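Local coordinates for protein Csc2 (Thermofilum pendens, PDB 4TXD) that probably binds RNA as a zinc-containing, RRM-type Cas7-family protein of a type I-D CRISPR immune system, at residues R196-T210 / H234-V248. Numbering follows the deposited sequence. Where two conformers were deposited one is given.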
ATOM      1  N   ARG A 196       2.048  -1.665   8.388  1.00 19.03           N
ATOM      2  CA  ARG A 196       3.457  -1.299   8.410  1.00 20.40           C
ATOM      3  C   ARG A 196       3.775  -0.446   7.172  1.00 20.63           C
ATOM      4  O   ARG A 196       4.921  -0.089   6.917  1.00 22.05           O
ATOM      5  CB  ARG A 196       4.340  -2.563   8.470  1.00 19.43           C
ATOM      6  CG  ARG A 196       4.624  -3.046   9.916  1.00 21.14           C
ATOM      7  CD  ARG A 196       5.381  -4.392   9.946  1.00 21.66           C
ATOM      8  NE  ARG A 196       4.539  -5.452   9.412  1.00 22.91           N
ATOM      9  CZ  ARG A 196       4.971  -6.539   8.780  1.00 20.64           C
ATOM     10  NH1 ARG A 196       6.272  -6.751   8.592  1.00 21.17           N
ATOM     11  NH2 ARG A 196       4.080  -7.412   8.340  1.00 22.27           N
ATOM     12  N   VAL A 197       2.728  -0.136   6.420  1.00 20.02           N
ATOM     13  CA  VAL A 197       2.800   0.741   5.241  1.00 19.69           C
ATOM     14  C   VAL A 197       1.858   1.924   5.482  1.00 19.34           C
ATOM     15  O   VAL A 197       0.642   1.774   5.406  1.00 21.82           O
ATOM     16  CB  VAL A 197       2.396  -0.005   3.942  1.00 22.97           C
ATOM     17  CG1 VAL A 197       2.444   0.930   2.712  1.00 20.14           C
ATOM     18  CG2 VAL A 197       3.286  -1.239   3.734  1.00 17.74           C
ATOM     19  N   ARG A 198       2.422   3.077   5.835  1.00 19.48           N
ATOM     20  CA  ARG A 198       1.630   4.263   6.142  0.57 22.16           C
ATOM     21  C   ARG A 198       1.684   5.266   4.990  1.00 17.83           C
ATOM     22  O   ARG A 198       2.747   5.795   4.686  1.00 22.10           O
ATOM     23  CB  ARG A 198       2.135   4.935   7.420  0.57 27.58           C
ATOM     24  CG  ARG A 198       1.846   4.171   8.697  0.57 31.49           C
ATOM     25  CD  ARG A 198       1.427   5.128   9.811  0.57 38.47           C
ATOM     26  NE  ARG A 198       2.333   5.110  10.956  0.57 46.82           N
ATOM     27  CZ  ARG A 198       3.228   6.058  11.225  0.57 49.15           C
ATOM     28  NH1 ARG A 198       3.354   7.112  10.428  0.57 29.40           N
ATOM     29  NH2 ARG A 198       4.004   5.951  12.296  0.57 51.90           N
ATOM     30  N   PHE A 199       0.545   5.536   4.373  1.00 17.41           N
ATOM     31  CA  PHE A 199       0.501   6.492   3.262  1.00 18.88           C
ATOM     32  C   PHE A 199       0.255   7.921   3.726  1.00 18.31           C
ATOM     33  O   PHE A 199      -0.601   8.155   4.583  1.00 22.59           O
ATOM     34  CB  PHE A 199      -0.598   6.128   2.263  1.00 16.42           C
ATOM     35  CG  PHE A 199      -0.281   4.947   1.400  1.00 21.87           C
ATOM     36  CD1 PHE A 199       0.546   5.081   0.291  1.00 20.54           C
ATOM     37  CD2 PHE A 199      -0.824   3.699   1.691  1.00 20.17           C
ATOM     38  CE1 PHE A 199       0.840   3.985  -0.520  1.00 26.02           C
ATOM     39  CE2 PHE A 199      -0.541   2.599   0.891  1.00 21.68           C
ATOM     40  CZ  PHE A 199       0.293   2.735  -0.215  1.00 23.44           C
ATOM     41  N   ASP A 200       0.979   8.871   3.131  1.00 18.79           N
ATOM     42  CA  ASP A 200       0.532  10.268   3.086  1.00 17.00           C
ATOM     43  C   ASP A 200      -0.696  10.317   2.182  1.00 16.46           C
ATOM     44  O   ASP A 200      -0.927   9.389   1.407  1.00 18.21           O
ATOM     45  CB  ASP A 200       1.608  11.203   2.507  1.00 17.27           C
ATOM     46  CG  ASP A 200       2.757  11.465   3.442  1.00 22.11           C
ATOM     47  OD1 ASP A 200       2.851  10.836   4.516  1.00 21.51           O
ATOM     48  OD2 ASP A 200       3.600  12.315   3.068  1.00 20.83           O
ATOM     49  N   PRO A 201      -1.476  11.413   2.242  1.00 17.68           N
ATOM     50  CA  PRO A 201      -2.397  11.638   1.115  1.00 18.57           C
ATOM     51  C   PRO A 201      -1.586  11.828  -0.167  1.00 16.24           C
ATOM     52  O   PRO A 201      -0.446  12.282  -0.066  1.00 18.40           O
ATOM     53  CB  PRO A 201      -3.130  12.946   1.486  1.00 18.78           C
ATOM     54  CG  PRO A 201      -2.834  13.169   2.961  1.00 19.71           C
ATOM     55  CD  PRO A 201      -1.483  12.530   3.202  1.00 19.98           C
ATOM     56  N   ALA A 202      -2.148  11.505  -1.333  1.00 19.63           N
ATOM     57  CA  ALA A 202      -1.490  11.842  -2.584  1.00 20.57           C
ATOM     58  C   ALA A 202      -2.145  13.087  -3.193  1.00 15.85           C
ATOM     59  O   ALA A 202      -3.362  13.124  -3.417  1.00 18.84           O
ATOM     60  CB  ALA A 202      -1.528  10.674  -3.549  1.00 16.40           C
ATOM     61  N   PHE A 203      -1.348  14.103  -3.429  1.00 18.97           N
ATOM     62  CA  PHE A 203      -1.821  15.403  -3.866  1.00 18.10           C
ATOM     63  C   PHE A 203      -1.626  15.697  -5.372  1.00 19.91           C
ATOM     64  O   PHE A 203      -0.570  15.557  -5.875  1.00 17.55           O
ATOM     65  CB  PHE A 203      -1.094  16.497  -3.098  1.00 16.52           C
ATOM     66  CG  PHE A 203      -1.262  16.445  -1.617  1.00 22.76           C
ATOM     67  CD1 PHE A 203      -0.428  15.689  -0.842  1.00 18.69           C
ATOM     68  CD2 PHE A 203      -2.221  17.185  -1.003  1.00 21.18           C
ATOM     69  CE1 PHE A 203      -0.567  15.651   0.511  1.00 20.66           C
ATOM     70  CE2 PHE A 203      -2.369  17.157   0.347  1.00 23.77           C
ATOM     71  CZ  PHE A 203      -1.544  16.384   1.110  1.00 22.81           C
ATOM     72  N   ALA A 204      -2.670  16.136  -6.047  1.00 18.52           N
ATOM     73  CA  ALA A 204      -2.529  16.621  -7.417  1.00 19.60           C
ATOM     74  C   ALA A 204      -1.771  17.947  -7.390  1.00 19.71           C
ATOM     75  O   ALA A 204      -1.839  18.686  -6.407  1.00 17.49           O
ATOM     76  CB  ALA A 204      -3.887  16.786  -8.082  1.00 17.90           C
ATOM     77  N   THR A 205      -1.031  18.230  -8.437  1.00 21.17           N
ATOM     78  CA  THR A 205      -0.300  19.487  -8.508  1.00 23.49           C
ATOM     79  C   THR A 205      -1.060  20.570  -9.264  1.00 22.29           C
ATOM     80  O   THR A 205      -0.673  21.700  -9.282  1.00 23.85           O
ATOM     81  CB  THR A 205       1.041  19.319  -9.208  1.00 20.84           C
ATOM     82  OG1 THR A 205       0.831  18.794 -10.489  1.00 20.71           O
ATOM     83  CG2 THR A 205       1.912  18.415  -8.465  1.00 25.24           C
ATOM     84  N   GLN A 206      -2.147  20.177  -9.886  1.00 22.40           N
ATOM     85  CA  GLN A 206      -3.002  21.099 -10.624  1.00 25.82           C
ATOM     86  C   GLN A 206      -4.456  20.801 -10.321  1.00 24.22           C
ATOM     87  O   GLN A 206      -4.823  19.647 -10.043  1.00 20.20           O
ATOM     88  CB  GLN A 206      -2.761  20.989 -12.139  1.00 21.82           C
ATOM     89  CG  GLN A 206      -1.335  21.274 -12.584  1.00 23.08           C
ATOM     90  CD  GLN A 206      -1.083  20.805 -14.001  1.00 27.77           C
ATOM     91  OE1 GLN A 206      -1.291  19.631 -14.325  1.00 27.32           O
ATOM     92  NE2 GLN A 206      -0.642  21.718 -14.858  1.00 28.96           N
ATOM     93  N   ARG A 207      -5.273  21.845 -10.401  1.00 19.63           N
ATOM     94  CA  ARG A 207      -6.712  21.735 -10.228  1.00 25.30           C
ATOM     95  C   ARG A 207      -7.355  21.446 -11.575  1.00 25.95           C
ATOM     96  O   ARG A 207      -7.859  22.355 -12.232  1.00 33.76           O
ATOM     97  CB  ARG A 207      -7.276  23.028  -9.627  1.00 19.85           C
ATOM     98  CG  ARG A 207      -8.759  22.993  -9.276  1.00 25.18           C
ATOM     99  CD  ARG A 207      -9.194  24.342  -8.648  1.00 32.34           C
ATOM    100  NE  ARG A 207     -10.451  24.257  -7.887  1.00 39.71           N
ATOM    101  CZ  ARG A 207     -11.652  24.194  -8.450  1.00 37.90           C
ATOM    102  NH1 ARG A 207     -11.758  24.189  -9.771  1.00 40.75           N
ATOM    103  NH2 ARG A 207     -12.744  24.123  -7.702  1.00 29.73           N
ATOM    104  N   ARG A 208      -7.308  20.194 -12.009  1.00 19.50           N
ATOM    105  CA  ARG A 208      -7.818  19.864 -13.334  1.00 23.93           C
ATOM    106  C   ARG A 208      -9.024  18.961 -13.164  1.00 18.12           C
ATOM    107  O   ARG A 208      -8.910  17.729 -13.207  1.00 20.88           O
ATOM    108  CB  ARG A 208      -6.724  19.213 -14.201  1.00 27.81           C
ATOM    109  CG  ARG A 208      -5.660  20.225 -14.670  1.00 26.77           C
ATOM    110  CD  ARG A 208      -4.409  19.551 -15.214  1.00 38.78           C
ATOM    111  NE  ARG A 208      -4.682  18.670 -16.352  1.00 41.05           N
ATOM    112  CZ  ARG A 208      -3.752  17.951 -16.977  1.00 49.54           C
ATOM    113  NH1 ARG A 208      -2.475  18.017 -16.588  1.00 35.37           N
ATOM    114  NH2 ARG A 208      -4.093  17.175 -17.999  1.00 48.53           N
ATOM    115  N   ILE A 209     -10.163  19.594 -12.875  1.00 20.42           N
ATOM    116  CA  ILE A 209     -11.394  18.859 -12.605  1.00 19.32           C
ATOM    117  C   ILE A 209     -12.546  19.408 -13.429  1.00 21.44           C
ATOM    118  O   ILE A 209     -12.553  20.577 -13.848  1.00 21.90           O
ATOM    119  CB  ILE A 209     -11.775  18.881 -11.107  1.00 19.51           C
ATOM    120  CG1 ILE A 209     -12.191  20.291 -10.659  1.00 22.61           C
ATOM    121  CG2 ILE A 209     -10.626  18.326 -10.244  1.00 20.46           C
ATOM    122  CD1 ILE A 209     -12.884  20.326  -9.280  1.00 21.85           C
ATOM    123  N   THR A 210     -13.520  18.549 -13.689  1.00 21.01           N
ATOM    124  CA  THR A 210     -14.697  18.974 -14.427  1.00 20.09           C
ATOM    125  C   THR A 210     -15.459  20.032 -13.622  1.00 22.52           C
ATOM    126  O   THR A 210     -15.741  19.835 -12.438  1.00 21.87           O
ATOM    127  CB  THR A 210     -15.630  17.796 -14.737  1.00 24.59           C
ATOM    128  OG1 THR A 210     -14.930  16.816 -15.519  1.00 24.79           O
ATOM    129  CG2 THR A 210     -16.839  18.293 -15.533  1.00 33.69           C
ATOM    130  N   HIS A 234     -14.456  14.777 -10.762  1.00 17.55           N
ATOM    131  CA  HIS A 234     -13.937  14.153 -11.951  1.00 20.40           C
ATOM    132  C   HIS A 234     -12.607  14.762 -12.315  1.00 21.10           C
ATOM    133  O   HIS A 234     -12.556  15.860 -12.754  1.00 20.09           O
ATOM    134  CB  HIS A 234     -14.912  14.283 -13.107  1.00 20.39           C
ATOM    135  CG  HIS A 234     -16.223  13.627 -12.854  1.00 27.79           C
ATOM    136  ND1 HIS A 234     -17.309  13.776 -13.675  1.00 30.07           N
ATOM    137  CD2 HIS A 234     -16.618  12.819 -11.858  1.00 27.04           C
ATOM    138  CE1 HIS A 234     -18.313  13.078 -13.196  1.00 36.74           C
ATOM    139  NE2 HIS A 234     -17.919  12.488 -12.096  1.00 27.91           N
ATOM    140  N   VAL A 235     -11.553  14.011 -12.080  1.00 19.62           N
ATOM    141  CA  VAL A 235     -10.187  14.468 -12.316  1.00 18.74           C
ATOM    142  C   VAL A 235      -9.802  14.205 -13.782  1.00 22.36           C
ATOM    143  O   VAL A 235     -10.030  13.107 -14.302  1.00 20.45           O
ATOM    144  CB  VAL A 235      -9.204  13.755 -11.373  1.00 20.23           C
ATOM    145  CG1 VAL A 235      -7.790  14.283 -11.558  1.00 20.22           C
ATOM    146  CG2 VAL A 235      -9.663  13.921  -9.913  1.00 17.86           C
ATOM    147  N   GLU A 236      -9.241  15.211 -14.446  1.00 18.63           N
ATOM    148  CA  GLU A 236      -9.015  15.125 -15.898  1.00 18.64           C
ATOM    149  C   GLU A 236      -7.802  14.273 -16.243  1.00 24.64           C
ATOM    150  O   GLU A 236      -6.857  14.214 -15.485  1.00 21.15           O
ATOM    151  CB  GLU A 236      -8.873  16.536 -16.492  1.00 21.39           C
ATOM    152  CG  GLU A 236     -10.206  17.267 -16.497  1.00 22.07           C
ATOM    153  CD  GLU A 236     -10.101  18.717 -16.855  1.00 30.23           C
ATOM    154  OE1 GLU A 236      -8.970  19.241 -16.914  1.00 34.59           O
ATOM    155  OE2 GLU A 236     -11.164  19.322 -17.089  1.00 32.84           O
ATOM    156  N   PRO A 237      -7.840  13.600 -17.407  1.00 22.73           N
ATOM    157  CA  PRO A 237      -6.732  12.748 -17.863  1.00 22.35           C
ATOM    158  C   PRO A 237      -5.415  13.510 -17.823  1.00 21.57           C
ATOM    159  O   PRO A 237      -5.397  14.706 -18.109  1.00 23.59           O
ATOM    160  CB  PRO A 237      -7.120  12.397 -19.300  1.00 20.57           C
ATOM    161  CG  PRO A 237      -8.636  12.456 -19.300  1.00 26.66           C
ATOM    162  CD  PRO A 237      -9.005  13.554 -18.308  1.00 21.15           C
ATOM    163  N   GLY A 238      -4.338  12.841 -17.435  1.00 20.46           N
ATOM    164  CA  GLY A 238      -3.024  13.464 -17.394  1.00 24.93           C
ATOM    165  C   GLY A 238      -2.652  14.119 -16.072  1.00 25.10           C
ATOM    166  O   GLY A 238      -1.488  14.413 -15.842  1.00 22.67           O
ATOM    167  N   THR A 239      -3.635  14.367 -15.207  1.00 24.22           N
ATOM    168  CA  THR A 239      -3.358  14.926 -13.887  1.00 19.49           C
ATOM    169  C   THR A 239      -2.373  14.036 -13.156  1.00 19.03           C
ATOM    170  O   THR A 239      -2.547  12.817 -13.117  1.00 21.80           O
ATOM    171  CB  THR A 239      -4.650  15.051 -13.037  1.00 20.21           C
ATOM    172  OG1 THR A 239      -5.575  15.933 -13.689  1.00 24.67           O
ATOM    173  CG2 THR A 239      -4.343  15.560 -11.636  1.00 17.34           C
ATOM    174  N   VAL A 240      -1.351  14.628 -12.559  1.00 18.27           N
ATOM    175  CA  VAL A 240      -0.427  13.818 -11.771  1.00 22.55           C
ATOM    176  C   VAL A 240      -0.556  14.126 -10.269  1.00 22.21           C
ATOM    177  O   VAL A 240      -0.715  15.281  -9.871  1.00 20.30           O
ATOM    178  CB  VAL A 240       1.043  14.016 -12.246  1.00 22.63           C
ATOM    179  CG1 VAL A 240       1.514  15.467 -12.024  1.00 22.44           C
ATOM    180  CG2 VAL A 240       1.965  13.036 -11.525  1.00 20.53           C
ATOM    181  N   PHE A 241      -0.515  13.072  -9.452  1.00 19.02           N
ATOM    182  CA  PHE A 241      -0.516  13.170  -7.992  1.00 18.26           C
ATOM    183  C   PHE A 241       0.834  12.764  -7.428  1.00 17.70           C
ATOM    184  O   PHE A 241       1.401  11.755  -7.849  1.00 22.63           O
ATOM    185  CB  PHE A 241      -1.561  12.247  -7.361  1.00 18.70           C
ATOM    186  CG  PHE A 241      -2.990  12.544  -7.754  1.00 22.73           C
ATOM    187  CD1 PHE A 241      -3.463  12.224  -9.026  1.00 18.06           C
ATOM    188  CD2 PHE A 241      -3.874  13.066  -6.812  1.00 18.56           C
ATOM    189  CE1 PHE A 241      -4.778  12.468  -9.372  1.00 18.34           C
ATOM    190  CE2 PHE A 241      -5.191  13.308  -7.127  1.00 14.80           C
ATOM    191  CZ  PHE A 241      -5.655  13.010  -8.421  1.00 19.47           C
ATOM    192  N   ILE A 242       1.303  13.476  -6.439  1.00 20.03           N
ATOM    193  CA  ILE A 242       2.518  13.108  -5.769  1.00 23.47           C
ATOM    194  C   ILE A 242       2.218  12.360  -4.481  1.00 21.33           C
ATOM    195  O   ILE A 242       1.504  12.839  -3.665  1.00 19.74           O
ATOM    196  CB  ILE A 242       3.389  14.316  -5.455  1.00 19.91           C
ATOM    197  CG1 ILE A 242       3.776  15.029  -6.731  1.00 18.36           C
ATOM    198  CG2 ILE A 242       4.619  13.891  -4.703  1.00 20.85           C
ATOM    199  CD1 ILE A 242       4.450  16.330  -6.514  1.00 21.67           C
ATOM    200  N   GLY A 243       2.791  11.179  -4.355  1.00 20.68           N
ATOM    201  CA  GLY A 243       2.525  10.317  -3.217  1.00 22.07           C
ATOM    202  C   GLY A 243       3.770   9.987  -2.421  1.00 24.54           C
ATOM    203  O   GLY A 243       4.891  10.062  -2.931  1.00 22.22           O
ATOM    204  N   ARG A 244       3.570   9.646  -1.154  1.00 20.65           N
ATOM    205  CA  ARG A 244       4.660   9.204  -0.289  1.00 19.72           C
ATOM    206  C   ARG A 244       4.117   8.165   0.687  1.00 24.79           C
ATOM    207  O   ARG A 244       2.991   8.297   1.187  1.00 21.82           O
ATOM    208  CB  ARG A 244       5.279  10.378   0.478  1.00 18.78           C
ATOM    209  CG  ARG A 244       6.531  10.019   1.306  1.00 22.47           C
ATOM    210  CD  ARG A 244       6.955  11.174   2.209  1.00 20.01           C
ATOM    211  NE  ARG A 244       6.100  11.242   3.391  1.00 25.44           N
ATOM    212  CZ  ARG A 244       6.459  10.849   4.609  1.00 25.33           C
ATOM    213  NH1 ARG A 244       7.693  10.392   4.837  1.00 23.48           N
ATOM    214  NH2 ARG A 244       5.589  10.939   5.604  1.00 22.75           N
ATOM    215  N   ALA A 245       4.918   7.137   0.952  1.00 22.30           N
ATOM    216  CA  ALA A 245       4.582   6.154   1.974  1.00 22.77           C
ATOM    217  C   ALA A 245       5.781   5.893   2.871  1.00 24.95           C
ATOM    218  O   ALA A 245       6.933   6.051   2.450  1.00 26.70           O
ATOM    219  CB  ALA A 245       4.090   4.859   1.341  1.00 21.56           C
ATOM    220  N   GLU A 246       5.504   5.544   4.124  1.00 19.22           N
ATOM    221  CA  GLU A 246       6.552   5.100   5.039  1.00 22.24           C
ATOM    222  C   GLU A 246       6.389   3.603   5.314  1.00 20.16           C
ATOM    223  O   GLU A 246       5.304   3.138   5.675  1.00 23.90           O
ATOM    224  CB  GLU A 246       6.518   5.905   6.342  1.00 22.91           C
ATOM    225  CG  GLU A 246       7.023   7.329   6.166  1.00 23.87           C
ATOM    226  CD  GLU A 246       7.080   8.089   7.477  1.00 33.94           C
ATOM    227  OE1 GLU A 246       6.887   7.460   8.542  1.00 33.77           O
ATOM    228  OE2 GLU A 246       7.307   9.316   7.443  1.00 34.71           O
ATOM    229  N   LEU A 247       7.465   2.856   5.091  1.00 22.95           N
ATOM    230  CA  LEU A 247       7.467   1.399   5.216  1.00 20.65           C
ATOM    231  C   LEU A 247       8.347   1.040   6.404  1.00 23.52           C
ATOM    232  O   LEU A 247       9.523   1.380   6.419  1.00 25.83           O
ATOM    233  CB  LEU A 247       7.982   0.731   3.934  1.00 21.93           C
ATOM    234  CG  LEU A 247       6.999   0.585   2.768  1.00 29.64           C
ATOM    235  CD1 LEU A 247       6.378   1.919   2.354  1.00 29.96           C
ATOM    236  CD2 LEU A 247       7.679  -0.082   1.566  1.00 29.50           C
ATOM    237  N   VAL A 248       7.771   0.397   7.416  1.00 25.75           N
ATOM    238  CA  VAL A 248       8.518   0.111   8.642  1.00 24.66           C
ATOM    239  C   VAL A 248       8.498  -1.379   8.988  1.00 28.18           C
ATOM    240  O   VAL A 248       7.507  -2.068   8.747  1.00 22.72           O
ATOM    241  CB  VAL A 248       7.961   0.917   9.855  1.00 28.36           C
ATOM    242  CG1 VAL A 248       8.129   2.408   9.632  1.00 35.93           C
ATOM    243  CG2 VAL A 248       6.506   0.601  10.081  1.00 27.70           C
TER
HETATM  244  O   HOH W   1       0.760   9.664  -0.748  1.00 18.73           O
HETATM  245  O   HOH W   2      -1.371  17.644 -11.974  1.00 24.90           O
HETATM  246  O   HOH W   3      -6.658  18.662 -18.080  1.00 39.48           O
HETATM  247  O   HOH W   4     -11.185  21.914 -16.106  1.00 44.18           O
HETATM  248  O   HOH W   5     -15.537  17.540 -10.834  1.00 20.56           O
HETATM  249  O   HOH W   6     -13.404  17.952 -17.514  1.00 30.43           O
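V197 and L247, R198 and E246, and F199 and A245 pair in an antiparallel ladder. It joins two neighbouring strands, 197-204 and 240-247, in the sheet of this RRM-type Cas7 fold. A second ladder pairs F203 with I242 and A204 with F241. The register slips by one residue between them, around D200 and P201. Here a water accepts from R244 N and also lies close to D200 O. Beyond this sheet, where strand 232-235 belongs to a second, three-stranded sheet, E236 N bonds R208 O and T210 N bonds H234 O, either side of the single I209-V235 bridge.

The charged contact is a network of D200, R244 and E246. R244 grips D200 side-on. R244 NE points almost straight at D200 OD2 (2.7 Å, 178°), which lies in the guanidinium plane but is met from above the carboxylate plane. R244 NH2 reaches D200 OD1 at 2.9 Å, on the syn side. NH2 is shared: with NH1 it also holds E246 OE2, end-on. CG of R244 is anti to the backbone N (chi1 -174°), and a bend at chi3 (78°) turns the guanidinium between the two acids. E54 also pairs with R244, and R52 with E246. A leucine in place of R244 would probably leave the D200 and E246 carboxylates without the cation that lies between them, and their like charges less well balanced.

Apolar contacts line the face bearing V197, F199, A204 and F241. A245 CB touches F199 CD1 at 3.7 Å, and L97, M98 and T101 of helix 94-115 also touch the F199 side chain. A204 CB sits over one face of the F241 ring, 4.0 Å from its centroid.

Near the 236-239 type II turn, R208 NH1 donates to Q206 OE1, which lies in the guanidinium plane (3.0 Å). A water bridges R208 NE to E236 OE1, accepting from NE at 2.6 Å.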